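Long-range contacts in glycine betaine/carnitine/choline ABC transporter (Staphylococcus aureus subsp. aureus Mu50, PDB 3O66), which probably binds glycine betaine, carnitine, choline or related quaternary amines as the substrate-binding component of an ABC importer: residues 114-119 / 194-199; 120-125 / 204-209; 145-150 / 173-178; 200-205 / 252-257. All coordinates share one frame; numbering follows the deposited sequence. Where two conformers were deposited one is given.

Contact 1. Residues 114-119 / 194-199; sequences NTYAFM and LGYSTD. With ACT (acetate ion), chain D.
Leu194 is the side chain to follow where strand 116-119 runs antiparallel to strand 194-196. Its CB leaves on the face of the sheet that also carries Tyr116 and Phe118, and CG, set opposite the backbone N (chi1 -175°), comes up beside Tyr116 CB. From there the branches part. CD1 lies over the centre of the Phe118 ring, 3.7 Å from its centroid and 7° off the normal, a clean CH-pi contact, and is also 3.5 Å from Ala117 C; CD2 reaches toward Tyr116 CD2. Further along the same face the Tyr116 and Tyr196 rings meet obliquely, with Tyr116 CE1 3.7 Å from Tyr196 CZ.

The backbones are tied at Ala117 and Gly195, whose N and O atoms bond reciprocally, Ala117 N to Gly195 O and Gly195 N to Ala117 O, both at 2.9 Å. Where the strand ends, Ser197 takes over: its N gives a 2.8 Å bond to Thr115 O, and its OG receives Thr115 N at 3.0 Å, almost straight at 172°. That hydroxyl also bonds to Ala113 O. Beyond it, Thr198 OG1 lies 2.6 Å from the acetate atom O, while Thr198 OG1 and Asn114 ND2 both bond to Glu20. An oily sheet face thus gives way to a polar end beside which an acetate, probably from the crystallisation liquor, has settled, consistent with a ligand-binding cleft between the lobes.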
# COMPACT_ATOMS: atom_id res chain seq x y z
N ASN A 114 2.99 0.10 -0.70
CA ASN A 114 2.22 0.04 -1.94
C ASN A 114 2.65 1.21 -2.81
O ASN A 114 2.17 2.35 -2.64
CB ASN A 114 0.72 0.09 -1.63
CG ASN A 114 -0.13 -0.21 -2.86
OD1 ASN A 114 0.37 -0.25 -3.99
ND2 ASN A 114 -1.42 -0.42 -2.64
N THR A 115 3.62 0.92 -3.67
CA THR A 115 4.27 1.92 -4.48
C THR A 115 4.33 1.48 -5.94
O THR A 115 4.19 0.30 -6.25
CB THR A 115 5.71 2.20 -3.98
OG1 THR A 115 6.35 3.14 -4.86
CG2 THR A 115 6.55 0.89 -3.90
N TYR A 116 4.51 2.45 -6.85
CA TYR A 116 4.93 2.11 -8.20
C TYR A 116 6.27 1.38 -8.02
O TYR A 116 7.09 1.77 -7.20
CB TYR A 116 5.14 3.36 -9.06
CG TYR A 116 3.88 3.92 -9.76
CD1 TYR A 116 2.67 3.21 -9.79
CD2 TYR A 116 3.94 5.14 -10.41
CE1 TYR A 116 1.54 3.74 -10.43
CE2 TYR A 116 2.83 5.67 -11.07
CZ TYR A 116 1.63 4.97 -11.08
OH TYR A 116 0.54 5.52 -11.73
N ALA A 117 6.44 0.32 -8.81
CA ALA A 117 7.64 -0.47 -8.80
C ALA A 117 7.77 -1.15 -10.14
O ALA A 117 6.78 -1.59 -10.72
CB ALA A 117 7.58 -1.54 -7.67
N PHE A 118 9.01 -1.28 -10.61
CA PHE A 118 9.31 -2.01 -11.82
C PHE A 118 9.32 -3.48 -11.50
O PHE A 118 9.82 -3.89 -10.45
CB PHE A 118 10.67 -1.59 -12.41
CG PHE A 118 10.66 -0.18 -12.92
CD1 PHE A 118 10.20 0.09 -14.20
CD2 PHE A 118 11.02 0.88 -12.09
CE1 PHE A 118 10.16 1.41 -14.68
CE2 PHE A 118 10.96 2.21 -12.55
CZ PHE A 118 10.52 2.46 -13.84
N MSE A 119 8.79 -4.27 -12.42
CA MSE A 119 8.64 -5.70 -12.18
C MSE A 119 8.74 -6.48 -13.47
O MSE A 119 8.46 -5.94 -14.58
CB MSE A 119 7.36 -6.04 -11.42
CG MSE A 119 6.09 -5.54 -12.13
SE MSE A 119 4.50 -5.78 -11.03
CE MSE A 119 4.93 -4.42 -9.68
N LEU A 194 5.82 -1.12 -14.99
CA LEU A 194 5.76 -0.31 -13.78
C LEU A 194 4.37 -0.53 -13.17
O LEU A 194 3.36 0.02 -13.66
CB LEU A 194 5.97 1.16 -14.13
CG LEU A 194 6.04 2.09 -12.90
CD1 LEU A 194 7.26 1.77 -11.97
CD2 LEU A 194 6.09 3.48 -13.42
N GLY A 195 4.30 -1.33 -12.13
CA GLY A 195 3.00 -1.80 -11.56
C GLY A 195 2.91 -1.33 -10.13
O GLY A 195 3.79 -0.60 -9.68
N TYR A 196 1.86 -1.69 -9.41
CA TYR A 196 1.81 -1.43 -7.98
C TYR A 196 2.40 -2.63 -7.23
O TYR A 196 2.12 -3.79 -7.58
CB TYR A 196 0.37 -1.25 -7.53
CG TYR A 196 -0.18 0.13 -7.78
CD1 TYR A 196 0.29 1.23 -7.04
CD2 TYR A 196 -1.18 0.35 -8.73
CE1 TYR A 196 -0.22 2.51 -7.24
CE2 TYR A 196 -1.70 1.62 -8.93
CZ TYR A 196 -1.21 2.69 -8.20
OH TYR A 196 -1.74 3.94 -8.42
N SER A 197 3.19 -2.35 -6.20
CA SER A 197 4.01 -3.39 -5.55
C SER A 197 3.24 -4.39 -4.70
O SER A 197 3.84 -5.36 -4.22
CB SER A 197 5.08 -2.71 -4.70
OG SER A 197 4.44 -1.96 -3.68
N THR A 198 1.94 -4.19 -4.47
CA THR A 198 1.18 -5.18 -3.69
C THR A 198 0.10 -5.90 -4.49
O THR A 198 -0.73 -6.64 -3.91
CB THR A 198 0.50 -4.58 -2.43
OG1 THR A 198 -0.39 -3.53 -2.83
CG2 THR A 198 1.51 -4.09 -1.41
N ASP A 199 0.07 -5.69 -5.81
CA ASP A 199 -0.99 -6.30 -6.62
C ASP A 199 -0.98 -7.82 -6.46
O ASP A 199 0.08 -8.45 -6.54
CB ASP A 199 -0.91 -5.87 -8.11
CG ASP A 199 -2.15 -6.24 -8.86
OD1 ASP A 199 -3.05 -5.38 -8.99
OD2 ASP A 199 -2.26 -7.43 -9.27
C ACT D . -2.39 -3.03 -5.45
O ACT D . -1.25 -2.64 -5.07
OXT ACT D . -3.09 -3.71 -4.63
CH3 ACT D . -2.91 -2.70 -6.82

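Contact 2. Residues 120-125 / 204-209; sequences VTKETA and AYDLKV
Val120 and Lys208 carry the backbone bonding here, as an antiparallel hydrogen-bonded pair. Val120 N donates to Lys208 O at 3.0 Å, and Lys208 N returns a nearly straight bond (173°) to Val120 O at 2.8 Å. One water extends the connection past the pair: it accepts from Lys122 N and donates to Tyr205 O, so the first turn of helix 122-125 is bridged to the residue just after helix 200-204.

Apolar contacts lie alongside. The side chains of Val120 and Lys208 run side by side, pointing the same way, with Val120 CG2 3.9 Å from Lys208 CB. Lys208 CG sits 3.8 Å from Ala125 CB, so the aliphatic part of the lysine packs on the helix; the chain then bends at chi2 (83°) and carries NZ away to a salt bridge with Glu131. Leu207 CD2 comes to 4.2 Å from Thr121 CA.

Charge plays a looser part. Lys122 crosses Asp206 at about a right angle, and its NZ stays 4.2 Å from Asp206 OD2, beyond a salt bridge, so any attraction is probably weak.

Within 120-125, Thr121 OG1 accepts Thr124 N at 3.0 Å, a classic N-cap. The whole is a strand-to-helix junction: strand 116-120 leaves its sheet through a capped helix start, while the short strand 208-209 is the outermost on that side within the chain.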
# COMPACT_ATOMS: atom_id res chain seq x y z
N VAL A 120 9.18 -7.73 -13.32
CA VAL A 120 9.45 -8.62 -14.45
C VAL A 120 8.96 -10.01 -14.13
O VAL A 120 8.62 -10.29 -12.96
CB VAL A 120 10.96 -8.66 -14.81
CG1 VAL A 120 11.44 -7.28 -15.19
CG2 VAL A 120 11.84 -9.32 -13.66
N THR A 121 8.93 -10.91 -15.11
CA THR A 121 8.63 -12.31 -14.81
C THR A 121 9.85 -12.98 -14.16
O THR A 121 10.99 -12.50 -14.29
CB THR A 121 8.32 -13.13 -16.05
OG1 THR A 121 9.49 -13.13 -16.90
CG2 THR A 121 7.04 -12.61 -16.82
N LYS A 122 9.64 -14.14 -13.54
CA LYS A 122 10.75 -14.94 -13.02
C LYS A 122 11.72 -15.38 -14.11
O LYS A 122 12.93 -15.40 -13.89
CB LYS A 122 10.25 -16.13 -12.19
CG LYS A 122 9.50 -17.19 -12.99
CD LYS A 122 9.30 -18.46 -12.16
CE LYS A 122 8.15 -19.28 -12.70
NZ LYS A 122 6.99 -18.39 -13.00
N GLU A 123 11.23 -15.72 -15.30
CA GLU A 123 12.15 -16.11 -16.38
C GLU A 123 13.04 -14.95 -16.84
O GLU A 123 14.21 -15.13 -17.16
CB GLU A 123 11.42 -16.75 -17.58
CG GLU A 123 12.34 -17.01 -18.77
CD GLU A 123 11.64 -17.70 -19.94
OE1 GLU A 123 10.72 -17.08 -20.53
OE2 GLU A 123 12.03 -18.84 -20.29
N THR A 124 12.47 -13.75 -16.88
CA THR A 124 13.22 -12.55 -17.25
C THR A 124 14.24 -12.17 -16.16
O THR A 124 15.40 -11.82 -16.45
CB THR A 124 12.27 -11.40 -17.57
OG1 THR A 124 11.52 -11.74 -18.76
CG2 THR A 124 13.01 -10.10 -17.84
N ALA A 125 13.83 -12.26 -14.89
CA ALA A 125 14.76 -11.96 -13.80
C ALA A 125 15.96 -12.91 -13.80
O ALA A 125 17.07 -12.49 -13.47
CB ALA A 125 14.05 -11.97 -12.42
N ALA A 204 0.00 -14.21 -7.96
CA ALA A 204 -0.61 -15.20 -8.84
C ALA A 204 0.35 -15.67 -9.94
O ALA A 204 0.32 -16.85 -10.33
CB ALA A 204 -1.90 -14.67 -9.45
N TYR A 205 1.19 -14.74 -10.42
CA TYR A 205 2.06 -15.00 -11.57
C TYR A 205 3.52 -15.10 -11.19
O TYR A 205 4.39 -15.20 -12.07
CB TYR A 205 1.90 -13.91 -12.63
CG TYR A 205 0.49 -13.69 -13.09
CD1 TYR A 205 -0.47 -14.70 -12.99
CD2 TYR A 205 0.12 -12.49 -13.68
CE1 TYR A 205 -1.77 -14.51 -13.41
CE2 TYR A 205 -1.18 -12.28 -14.12
CZ TYR A 205 -2.11 -13.30 -13.98
OH TYR A 205 -3.40 -13.10 -14.41
N ASP A 206 3.79 -15.11 -9.88
CA ASP A 206 5.14 -15.21 -9.34
C ASP A 206 6.08 -14.18 -10.00
O ASP A 206 7.16 -14.52 -10.47
CB ASP A 206 5.67 -16.66 -9.49
CG ASP A 206 6.83 -16.96 -8.57
OD1 ASP A 206 7.01 -16.30 -7.53
OD2 ASP A 206 7.60 -17.88 -8.89
N LEU A 207 5.65 -12.93 -10.05
CA LEU A 207 6.44 -11.85 -10.67
C LEU A 207 7.55 -11.40 -9.71
O LEU A 207 7.45 -11.63 -8.50
CB LEU A 207 5.54 -10.67 -11.03
CG LEU A 207 4.35 -10.91 -11.98
CD1 LEU A 207 3.52 -9.63 -12.16
CD2 LEU A 207 4.84 -11.41 -13.36
N LYS A 208 8.63 -10.83 -10.25
CA LYS A 208 9.77 -10.37 -9.48
C LYS A 208 9.74 -8.84 -9.44
O LYS A 208 9.84 -8.17 -10.46
CB LYS A 208 11.08 -10.86 -10.11
CG LYS A 208 12.36 -10.17 -9.53
CD LYS A 208 12.83 -10.83 -8.22
CE LYS A 208 14.01 -10.03 -7.61
NZ LYS A 208 14.23 -10.51 -6.24
N VAL A 209 9.56 -8.28 -8.25
CA VAL A 209 9.53 -6.81 -8.10
C VAL A 209 10.96 -6.37 -7.87
O VAL A 209 11.65 -6.95 -7.02
CB VAL A 209 8.66 -6.43 -6.92
CG1 VAL A 209 8.65 -4.86 -6.74
CG2 VAL A 209 7.24 -7.01 -7.14
O HOH W 1 6.86 -14.83 -13.43

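Contact 3. Residues 145-150 / 173-178; sequences LGMDSS and VRPMQI
Strands 145-148 and 173-176 run parallel, their axes 4.6 Å apart at the closest and 27° from exact alignment, bonded in the alternating pattern of a parallel pair. Arg174 N meets Leu145 O at 2.8 Å, Arg174 O takes Met147 N at 3.2 Å, and Met147 O takes Met176 N at 2.8 Å. Ser149 N then closes on Met176 O at 2.9 Å as the first strand ends.

Among the side chains, Met147, a selenomethionine, doubles back through bends at chi2 and chi3, which brings CE against Val173 CB at 3.8 Å and SE near the Arg174 carbonyl. On the other face Met176 SE lies over Gly146 CA and against one face of the Arg174 guanidinium. At the strand ends Asp148 crosses Ile178 at about a right angle, OD1 3.6 Å from Ile178 CB, while its OD2 accepts Ser150 N in an Asx turn.

Strand 172-176 is the outermost of its sheet in this chain, and 144-148 is next in, bonded in turn to strand 192-196. Tyr159 of helix 159-166 packs on Met147 and Val173, and Leu190 touches Met176.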
# COMPACT_ATOMS: atom_id res chain seq x y z
N LEU A 145 8.86 -1.84 -22.11
CA LEU A 145 8.25 -1.33 -20.86
C LEU A 145 6.75 -0.96 -21.02
O LEU A 145 6.39 -0.25 -21.95
CB LEU A 145 8.99 -0.10 -20.34
CG LEU A 145 8.49 0.59 -19.05
CD1 LEU A 145 8.57 -0.34 -17.82
CD2 LEU A 145 9.28 1.88 -18.80
N GLY A 146 5.92 -1.43 -20.09
CA GLY A 146 4.51 -0.98 -19.96
C GLY A 146 4.39 -0.17 -18.68
O GLY A 146 4.93 -0.57 -17.64
N MSE A 147 3.71 0.98 -18.75
CA MSE A 147 3.46 1.80 -17.55
C MSE A 147 2.06 2.43 -17.63
O MSE A 147 1.49 2.50 -18.71
CB MSE A 147 4.52 2.92 -17.44
CG MSE A 147 4.38 3.98 -18.48
SE MSE A 147 5.18 3.38 -20.14
CE MSE A 147 6.81 4.48 -19.97
N ASP A 148 1.53 2.89 -16.50
CA ASP A 148 0.29 3.67 -16.51
C ASP A 148 0.42 4.86 -17.46
O ASP A 148 1.45 5.54 -17.46
CB ASP A 148 -0.04 4.23 -15.12
CG ASP A 148 -1.37 4.95 -15.10
OD1 ASP A 148 -2.43 4.27 -15.10
OD2 ASP A 148 -1.38 6.18 -15.14
N SER A 149 -0.62 5.13 -18.25
CA SER A 149 -0.60 6.33 -19.11
C SER A 149 -0.34 7.67 -18.36
O SER A 149 0.32 8.56 -18.89
CB SER A 149 -1.84 6.40 -20.03
OG SER A 149 -3.04 5.98 -19.40
N SER A 150 -0.81 7.80 -17.13
CA SER A 150 -0.59 9.07 -16.38
C SER A 150 0.88 9.31 -16.02
O SER A 150 1.25 10.40 -15.58
CB SER A 150 -1.47 9.14 -15.14
N VAL A 173 8.31 1.72 -25.30
CA VAL A 173 7.43 2.05 -24.16
C VAL A 173 5.96 1.98 -24.58
O VAL A 173 5.59 2.34 -25.69
CB VAL A 173 7.74 3.45 -23.49
CG1 VAL A 173 9.13 3.46 -22.87
CG2 VAL A 173 7.59 4.55 -24.45
N ARG A 174 5.13 1.50 -23.67
CA ARG A 174 3.72 1.32 -23.94
C ARG A 174 2.91 1.91 -22.77
O ARG A 174 2.71 1.25 -21.75
CB ARG A 174 3.42 -0.18 -24.12
CG ARG A 174 1.97 -0.45 -24.44
CD ARG A 174 1.70 -1.93 -24.69
NE ARG A 174 0.26 -2.17 -24.63
CZ ARG A 174 -0.29 -3.36 -24.39
NH1 ARG A 174 0.48 -4.44 -24.22
NH2 ARG A 174 -1.61 -3.46 -24.33
N PRO A 175 2.45 3.17 -22.90
CA PRO A 175 1.58 3.74 -21.83
C PRO A 175 0.18 3.14 -21.92
O PRO A 175 -0.39 3.11 -23.01
CB PRO A 175 1.56 5.25 -22.13
CG PRO A 175 2.66 5.47 -23.17
CD PRO A 175 2.80 4.16 -23.92
N MSE A 176 -0.36 2.64 -20.81
CA MSE A 176 -1.59 1.83 -20.83
C MSE A 176 -2.28 1.86 -19.47
O MSE A 176 -1.82 2.53 -18.57
CB MSE A 176 -1.26 0.37 -21.20
CG MSE A 176 -0.16 -0.24 -20.27
SE MSE A 176 0.54 -1.91 -20.94
CE MSE A 176 -0.94 -3.07 -20.50
N GLN A 177 -3.39 1.14 -19.33
CA GLN A 177 -4.06 0.99 -18.03
C GLN A 177 -3.21 0.17 -17.09
O GLN A 177 -2.86 -0.98 -17.40
CB GLN A 177 -5.39 0.27 -18.19
CG GLN A 177 -6.52 1.08 -18.74
CD GLN A 177 -7.86 0.52 -18.29
OE1 GLN A 177 -8.23 -0.62 -18.62
NE2 GLN A 177 -8.60 1.32 -17.51
N ILE A 178 -2.91 0.74 -15.92
CA ILE A 178 -2.04 0.10 -14.94
C ILE A 178 -2.58 -1.30 -14.58
O ILE A 178 -1.82 -2.26 -14.42
CB ILE A 178 -1.86 1.04 -13.69
CG1 ILE A 178 -0.93 0.44 -12.65
CG2 ILE A 178 -3.19 1.32 -13.04
CD1 ILE A 178 0.33 0.01 -13.16

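Contact 4. Residues 200-205 / 252-257; sequences GRIAAY and EMQRLN
Ile202 and Gln254 carry this crossing of two short helical segments, whose axes stand at 91° and come within 7.1 Å. The two side chains meet obliquely. Gln254 extends beyond CG, and its terminal amide lies against the CG2 methyl at the CB branch of Ile202: CG2 is 3.5 Å from Gln254 OE1 and equally close to CD, while Ile202 CD1 comes to 3.9 Å from NE2. The isoleucine presents CG2 because that methyl is opposite its backbone N, with CG1 beside the N (chi1 -68°). Gln254 NE2 bonds to Ser197 O, which would help set the rotation of the amide.

Beside this pair Ala203 turns its CB to the neighbouring helix, 4.1 Å from Gln254 CB and 4.2 Å from Arg255 CG. The guanidinium of Arg255 grips Glu252 side-on within its own helix, a salt bridge in which NE and NH1 both donate to Glu252 OE1, Arg255 NH1 at 2.9 Å.

Around Gly200 the backbone itself is approached: Gly200 CA comes to 3.3 Å from Gln254 O in a CA-H...O contact, and Asn257 CB sits 3.7 Å from Gly200 N. Asn257 ND2 bonds on to Thr198 O and Glu20. Helix 250-261 meets helix 200-204 on this side, and also packs on helix 19-35 through Met253 and Asn257 and on helix 267-277 through Leu256.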
# COMPACT_ATOMS: atom_id res chain seq x y z
N GLY A 200 -2.14 -8.41 -6.21
CA GLY A 200 -2.25 -9.86 -6.08
C GLY A 200 -1.68 -10.67 -7.24
O GLY A 200 -1.32 -11.84 -7.10
N ARG A 201 -1.65 -10.08 -8.42
CA ARG A 201 -1.15 -10.83 -9.57
C ARG A 201 0.35 -11.05 -9.47
O ARG A 201 0.91 -11.95 -10.12
CB ARG A 201 -1.59 -10.20 -10.90
CG ARG A 201 -3.09 -10.45 -11.16
CD ARG A 201 -3.67 -9.48 -12.17
NE ARG A 201 -3.75 -8.12 -11.63
CZ ARG A 201 -4.65 -7.23 -12.05
NH1 ARG A 201 -4.69 -6.01 -11.54
NH2 ARG A 201 -5.51 -7.58 -13.01
N ILE A 202 1.01 -10.26 -8.62
CA ILE A 202 2.43 -10.52 -8.37
C ILE A 202 2.57 -11.90 -7.71
O ILE A 202 3.48 -12.66 -8.04
CB ILE A 202 3.06 -9.43 -7.47
CG1 ILE A 202 3.11 -8.08 -8.23
CG2 ILE A 202 4.44 -9.85 -7.04
CD1 ILE A 202 3.34 -6.87 -7.32
N ALA A 203 1.64 -12.22 -6.81
CA ALA A 203 1.58 -13.56 -6.20
C ALA A 203 1.02 -14.58 -7.20
O ALA A 203 1.50 -15.72 -7.29
CB ALA A 203 0.73 -13.55 -4.87
N ALA A 204 0.00 -14.21 -7.96
CA ALA A 204 -0.61 -15.20 -8.84
C ALA A 204 0.35 -15.67 -9.94
O ALA A 204 0.32 -16.85 -10.33
CB ALA A 204 -1.90 -14.67 -9.45
N TYR A 205 1.19 -14.74 -10.42
CA TYR A 205 2.06 -15.00 -11.57
C TYR A 205 3.52 -15.10 -11.19
O TYR A 205 4.39 -15.20 -12.07
CB TYR A 205 1.90 -13.91 -12.63
CG TYR A 205 0.49 -13.69 -13.09
CD1 TYR A 205 -0.47 -14.70 -12.99
CD2 TYR A 205 0.12 -12.49 -13.68
CE1 TYR A 205 -1.77 -14.51 -13.41
CE2 TYR A 205 -1.18 -12.28 -14.12
CZ TYR A 205 -2.11 -13.30 -13.98
OH TYR A 205 -3.40 -13.10 -14.41
N GLU A 252 3.25 -10.81 1.75
CA GLU A 252 2.00 -11.26 2.37
C GLU A 252 0.80 -10.45 1.87
O GLU A 252 -0.26 -11.02 1.64
CB GLU A 252 2.10 -11.18 3.90
CG GLU A 252 0.95 -11.84 4.63
CD GLU A 252 0.88 -13.34 4.38
OE1 GLU A 252 1.88 -13.95 3.93
OE2 GLU A 252 -0.20 -13.91 4.68
N MSE A 253 0.97 -9.15 1.70
CA MSE A 253 -0.11 -8.30 1.16
C MSE A 253 -0.44 -8.72 -0.26
O MSE A 253 -1.61 -8.69 -0.64
CB MSE A 253 0.28 -6.81 1.16
CG MSE A 253 -0.91 -5.82 0.93
SE MSE A 253 -2.26 -5.96 2.37
CE MSE A 253 -3.68 -6.92 1.42
N GLN A 254 0.58 -9.07 -1.05
CA GLN A 254 0.35 -9.60 -2.40
C GLN A 254 -0.52 -10.85 -2.32
O GLN A 254 -1.53 -10.95 -3.04
CB GLN A 254 1.66 -9.92 -3.12
CG GLN A 254 2.51 -8.68 -3.50
CD GLN A 254 3.96 -9.05 -3.68
OE1 GLN A 254 4.32 -10.23 -3.58
NE2 GLN A 254 4.81 -8.06 -3.96
N ARG A 255 -0.16 -11.77 -1.42
CA ARG A 255 -0.93 -13.00 -1.22
C ARG A 255 -2.36 -12.74 -0.77
O ARG A 255 -3.29 -13.41 -1.25
CB ARG A 255 -0.25 -13.99 -0.24
CG ARG A 255 0.92 -14.78 -0.85
CD ARG A 255 1.50 -15.81 0.15
NE ARG A 255 2.25 -15.14 1.22
CZ ARG A 255 3.53 -14.75 1.12
NH1 ARG A 255 4.10 -14.14 2.14
NH2 ARG A 255 4.22 -14.96 -0.00
N LEU A 256 -2.54 -11.82 0.16
CA LEU A 256 -3.88 -11.50 0.66
C LEU A 256 -4.69 -10.88 -0.45
O LEU A 256 -5.85 -11.24 -0.66
CB LEU A 256 -3.79 -10.55 1.87
CG LEU A 256 -3.20 -11.20 3.12
CD1 LEU A 256 -2.94 -10.10 4.17
CD2 LEU A 256 -4.09 -12.35 3.67
N ASN A 257 -4.09 -9.95 -1.19
CA ASN A 257 -4.82 -9.34 -2.33
C ASN A 257 -5.25 -10.41 -3.34
O ASN A 257 -6.34 -10.32 -3.93
CB ASN A 257 -4.00 -8.27 -3.01
CG ASN A 257 -4.09 -6.94 -2.30
OD1 ASN A 257 -5.15 -6.59 -1.72
ND2 ASN A 257 -2.99 -6.20 -2.31

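Contacts 1, 2 and 3 share one mixed five-stranded sheet, ordered 172-176, 144-148, 192-196, 116-120, 208-209: contact 3 joins the first two strands, contact 1 the third and fourth, and contact 2 the last two. The centre of contact 1 lies about 12 Å, 13 Å and 11 Å from those of contacts 2, 3 and 4, and Leu194 N probably bonds to Gly146 O between contacts 1 and 3. Along the chain, contact 3 falls between the segments of contact 1, while contacts 1 and 2 interleave. Helix 200-204 of contact 4 follows strand 192-196, and contact 4 shares Ala204 and Tyr205 with contact 2. Contacts 1 to 3 build the sheet of one lobe and contact 4 packs helices beside it, consistent with the PBP clan of substrate-binding proteins.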